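Side-chain contacts in putative isohexenylglutaconyl-CoA hydratase (Pseudomonas aeruginosa, PDB 4ZU2), which probably hydrates isohexenylglutaconyl-CoA during the breakdown of citronellate, as a member of the crotonase (enoyl-CoA hydratase/isomerase) family: residues A[208-213]-A[244-249]; A[251-254]-A[259-262]. One frame throughout, in Å; residues are numbered along the deposited sequence.

Contact 1: residues A[208-213]-A[244-249]; sequences APNANA and GAEGSE
A single carboxylate, that of Glu246, reaches across to the start of helix 209-221 and takes up backbone N-H groups of its first turn. Ala208 holds the N-cap position there and has no side-chain acceptor; a carboxylate from far along the chain takes that part. Glu246 occupies the N-cap position of its own helix, 247-255, yet its side chain runs outward to the other one: CG is anti to the backbone N (chi1 -158°) and the chain stays extended beyond it. Most of the grip falls on OE2. Asn210 N donates to Glu246 OE2 at 3.0 Å, meeting the syn lone pair. The same oxygen of Glu246 receives Asn210 ND2 at 2.9 Å, nearly straight (167°), from above the carboxylate plane, with OE2 close to the amide plane of Asn210. This double hold by one residue follows from the Asn210 side chain, whose CG stands beside its backbone N. Glu246 OE1 sits 2.9 Å from Ala211 N in a bent (123°), weak bond. Carbon atoms close in around the acid: Ala208 CB lies 3.2 Å from Glu246 CD, a tight approach, and Pro209 CD lies 3.4 Å from Glu246 OE2. The indole of Trp262 also touches both Ala208 and Glu246. In the trimer, Ala208 and Ala211 pack on Gly143 of a second subunit, where Asn212 OD1 and ND2 bond to Thr140 OG1 and Leu167 O. The contact thus joins two helices of the C-terminal helical region beside a subunit interface. Placed at the N-terminal end of a helix, an ionised Glu246 would probably be favoured by the helix dipole; two good N-H donors and one weak one are consistent with that state.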
loop_
_atom_site.group_PDB
_atom_site.type_symbol
_atom_site.label_atom_id
_atom_site.label_comp_id
_atom_site.label_asym_id
_atom_site.label_seq_id
_atom_site.Cartn_x
_atom_site.Cartn_y
_atom_site.Cartn_z
ATOM N N ALA A 208 23.850 -6.784 10.476
ATOM C CA ALA A 208 24.120 -8.195 10.845
ATOM C C ALA A 208 23.190 -9.183 10.118
ATOM O O ALA A 208 22.024 -8.872 9.843
ATOM C CB ALA A 208 23.987 -8.383 12.373
ATOM N N PRO A 209 23.684 -10.389 9.829
ATOM C CA PRO A 209 22.888 -11.350 9.060
ATOM C C PRO A 209 21.750 -12.084 9.808
ATOM O O PRO A 209 20.694 -12.322 9.236
ATOM C CB PRO A 209 23.936 -12.351 8.555
ATOM C CG PRO A 209 25.143 -12.150 9.410
ATOM C CD PRO A 209 25.122 -10.723 9.825
ATOM N N ASN A 210 21.950 -12.469 11.051
ATOM C CA ASN A 210 20.841 -13.049 11.793
ATOM C C ASN A 210 19.786 -12.003 12.129
ATOM O O ASN A 210 18.597 -12.316 12.116
ATOM C CB ASN A 210 21.311 -13.773 13.038
ATOM C CG ASN A 210 22.241 -14.899 12.720
ATOM O OD1 ASN A 210 21.817 -16.029 12.465
ATOM N ND2 ASN A 210 23.521 -14.599 12.702
ATOM N N ALA A 211 20.207 -10.764 12.373
ATOM C CA ALA A 211 19.261 -9.683 12.646
ATOM C C ALA A 211 18.419 -9.410 11.434
ATOM O O ALA A 211 17.198 -9.281 11.550
ATOM C CB ALA A 211 19.985 -8.354 13.081
ATOM N N ASN A 212 19.073 -9.269 10.274
ATOM C CA ASN A 212 18.359 -9.004 9.027
ATOM C C ASN A 212 17.340 -10.128 8.756
ATOM O O ASN A 212 16.174 -9.871 8.474
ATOM C CB ASN A 212 19.337 -8.879 7.844
ATOM C CG ASN A 212 19.610 -7.444 7.439
ATOM O OD1 ASN A 212 19.164 -6.486 8.092
ATOM N ND2 ASN A 212 20.331 -7.280 6.326
ATOM N N ALA A 213 17.798 -11.369 8.890
ATOM C CA ALA A 213 16.967 -12.525 8.630
ATOM C C ALA A 213 15.673 -12.525 9.488
ATOM O O ALA A 213 14.572 -12.555 8.951
ATOM C CB ALA A 213 17.774 -13.773 8.859
ATOM N N GLY A 244 21.882 -12.385 22.061
ATOM C CA GLY A 244 22.591 -13.351 21.250
ATOM C C GLY A 244 23.947 -12.804 20.850
ATOM O O GLY A 244 24.273 -11.624 21.083
ATOM N N ALA A 245 24.760 -13.657 20.237
ATOM C CA ALA A 245 26.144 -13.295 20.000
ATOM C C ALA A 245 26.192 -12.499 18.721
ATOM O O ALA A 245 26.823 -12.925 17.773
ATOM C CB ALA A 245 27.026 -14.548 19.904
ATOM N N GLU A 246 25.490 -11.366 18.696
ATOM C CA GLU A 246 25.372 -10.517 17.511
ATOM C C GLU A 246 24.811 -9.174 17.986
ATOM O O GLU A 246 25.332 -8.095 17.667
ATOM C CB GLU A 246 24.474 -11.173 16.434
ATOM C CG GLU A 246 24.722 -10.650 15.008
ATOM C CD GLU A 246 23.756 -11.209 13.938
ATOM O OE1 GLU A 246 22.534 -11.014 14.071
ATOM O OE2 GLU A 246 24.229 -11.783 12.927
ATOM N N GLY A 247 23.752 -9.248 18.778
ATOM C CA GLY A 247 23.175 -8.070 19.374
ATOM C C GLY A 247 24.091 -7.555 20.476
ATOM O O GLY A 247 24.207 -6.351 20.696
ATOM N N SER A 248 24.762 -8.465 21.158
ATOM C CA SER A 248 25.761 -8.061 22.132
ATOM C C SER A 248 27.022 -7.442 21.448
ATOM O O SER A 248 27.396 -6.336 21.805
ATOM C CB SER A 248 26.101 -9.227 23.049
ATOM O OG SER A 248 26.947 -10.145 22.400
ATOM N N GLU A 249 27.641 -8.110 20.460
ATOM C CA GLU A 249 28.707 -7.464 19.631
ATOM C C GLU A 249 28.277 -6.146 19.011
ATOM O O GLU A 249 29.031 -5.176 18.980
ATOM C CB GLU A 249 29.175 -8.363 18.500
ATOM C CG GLU A 249 29.950 -7.666 17.375
ATOM C CD GLU A 249 31.328 -7.145 17.777
ATOM O OE1 GLU A 249 31.849 -7.581 18.815
ATOM O OE2 GLU A 249 31.900 -6.316 17.028
#

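Contact 2: residues A[251-254]-A[259-262]; sequences TLAF and KPVW
Ala253 and Pro260 supply the apolar part of this contact, where the last helix meets the chain that turns back after it. The Ala253 methyl points toward the returning segment and settles against the backbone side of the proline: Ala253 CB is 3.4 Å from Pro260 N, and 3.5 Å from Pro260 CA. It also meets the ring itself, with Ala253 CB at 3.8 Å from Pro260 CB and 3.9 Å from Pro260 CD. The preceding carbonyl carbon, Lys259 C, lies 3.7 Å from the same methyl, Ala253 CB, while the Lys259 side chain sets out away from the helix. One small side chain thus lets the two backbones come close, the CA atoms of Ala253 and Pro260 being 5.0 Å apart. These segments form the C-terminal end of a crotonase-family subunit, helix 247-255 and the tail folded back along it, in the helical region that contacts a neighbouring subunit. Ring packing comes next: within the tail, Pro260 CB stands 3.3 Å above one face of the Trp262 indole, offset toward the rim. The chi1 of Trp262, 54°, places CG beside both its backbone N and its carbonyl carbon, and the ring is brought back over the proline. Polar bonds hold the tail from outside the pair of segments. Trp262 NE1 donates to Arg206 O, and Trp262 O accepts from Arg53 NH1. Across the interface, Pro260 and Trp262 pack on Ser141 of the second subunit, and Phe254 on its Leu142.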
loop_
_atom_site.group_PDB
_atom_site.type_symbol
_atom_site.label_atom_id
_atom_site.label_comp_id
_atom_site.label_asym_id
_atom_site.label_seq_id
_atom_site.Cartn_x
_atom_site.Cartn_y
_atom_site.Cartn_z
ATOM N N THR A 251 25.743 -3.965 19.935
ATOM C CA THR A 251 25.486 -2.875 20.911
ATOM C C THR A 251 26.768 -2.438 21.621
ATOM O O THR A 251 26.888 -1.327 22.144
ATOM C CB THR A 251 24.479 -3.328 21.962
ATOM O OG1 THR A 251 24.927 -4.565 22.535
ATOM C CG2 THR A 251 23.085 -3.503 21.326
ATOM N N LEU A 252 27.734 -3.339 21.629
ATOM C CA LEU A 252 29.057 -3.044 22.142
ATOM C C LEU A 252 29.820 -2.106 21.207
ATOM O O LEU A 252 30.222 -1.025 21.613
ATOM C CB LEU A 252 29.831 -4.349 22.342
ATOM C CG LEU A 252 30.889 -4.259 23.438
ATOM C CD1 LEU A 252 30.169 -4.068 24.779
ATOM C CD2 LEU A 252 31.785 -5.508 23.440
ATOM N N ALA A 253 30.028 -2.532 19.960
ATOM C CA ALA A 253 30.633 -1.680 18.934
ATOM C C ALA A 253 30.056 -0.276 18.998
ATOM O O ALA A 253 30.741 0.706 18.747
ATOM C CB ALA A 253 30.388 -2.275 17.559
ATOM N N PHE A 254 28.784 -0.190 19.350
ATOM C CA PHE A 254 28.082 1.079 19.426
ATOM C C PHE A 254 28.535 1.937 20.627
ATOM O O PHE A 254 28.779 3.146 20.475
ATOM C CB PHE A 254 26.573 0.788 19.481
ATOM C CG PHE A 254 25.699 2.013 19.641
ATOM C CD1 PHE A 254 25.751 3.056 18.737
ATOM C CD2 PHE A 254 24.806 2.095 20.695
ATOM C CE1 PHE A 254 24.949 4.164 18.893
ATOM C CE2 PHE A 254 23.995 3.198 20.851
ATOM C CZ PHE A 254 24.069 4.235 19.953
ATOM N N LYS A 259 33.158 -0.121 14.447
ATOM C CA LYS A 259 32.318 -0.878 13.584
ATOM C C LYS A 259 32.152 -2.229 14.268
ATOM O O LYS A 259 33.115 -2.753 14.832
ATOM C CB LYS A 259 33.009 -1.001 12.215
ATOM C CG LYS A 259 34.304 -1.832 12.314
ATOM C CD LYS A 259 35.286 -1.765 11.104
ATOM C CE LYS A 259 35.768 -0.411 10.547
ATOM N NZ LYS A 259 37.063 -0.690 9.803
ATOM N N PRO A 260 30.929 -2.804 14.247
ATOM C CA PRO A 260 30.815 -4.215 14.644
ATOM C C PRO A 260 31.551 -5.071 13.615
ATOM O O PRO A 260 31.838 -4.598 12.525
ATOM C CB PRO A 260 29.307 -4.473 14.616
ATOM C CG PRO A 260 28.774 -3.488 13.633
ATOM C CD PRO A 260 29.647 -2.266 13.763
ATOM N N VAL A 261 31.863 -6.308 13.951
ATOM C CA VAL A 261 32.756 -7.075 13.106
ATOM C C VAL A 261 32.209 -7.318 11.695
ATOM O O VAL A 261 32.965 -7.198 10.726
ATOM C CB VAL A 261 33.190 -8.416 13.762
ATOM C CG1 VAL A 261 31.996 -9.304 14.051
ATOM C CG2 VAL A 261 34.238 -9.108 12.908
ATOM N N TRP A 262 30.915 -7.636 11.590
ATOM C CA TRP A 262 30.289 -7.894 10.295
ATOM C C TRP A 262 30.481 -6.705 9.408
ATOM O O TRP A 262 30.537 -6.870 8.228
ATOM C CB TRP A 262 28.784 -8.214 10.388
ATOM C CG TRP A 262 27.968 -7.160 11.138
ATOM C CD1 TRP A 262 27.519 -5.963 10.656
ATOM C CD2 TRP A 262 27.533 -7.230 12.500
ATOM N NE1 TRP A 262 26.823 -5.295 11.626
ATOM C CE2 TRP A 262 26.825 -6.049 12.774
ATOM C CE3 TRP A 262 27.688 -8.164 13.514
ATOM C CZ2 TRP A 262 26.281 -5.779 14.025
ATOM C CZ3 TRP A 262 27.112 -7.895 14.765
ATOM C CH2 TRP A 262 26.426 -6.723 14.998
#

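Helix 247-255 serves both contacts, through its N-terminal end in contact 1 and its later part in contact 2. Neither lies in the centre of the subunit; both are partly buried, contact 2 farther out, its centre about 28 Å from the centre of the chain, against about 22 Å for contact 1. Their chemistry differs too: 208-213 with 244-249 is a carboxylate bonded to two backbone N-H groups, one of them weakly, and to a side-chain amide, whereas 251-254 with 259-262 is van der Waals contact of a methyl with a proline. They adjoin each other, since Glu249 OE2 makes a weak bond to Val261 N and Trp262 CH2 lies 3.2 Å from Glu246 O. Both reach the second subunit.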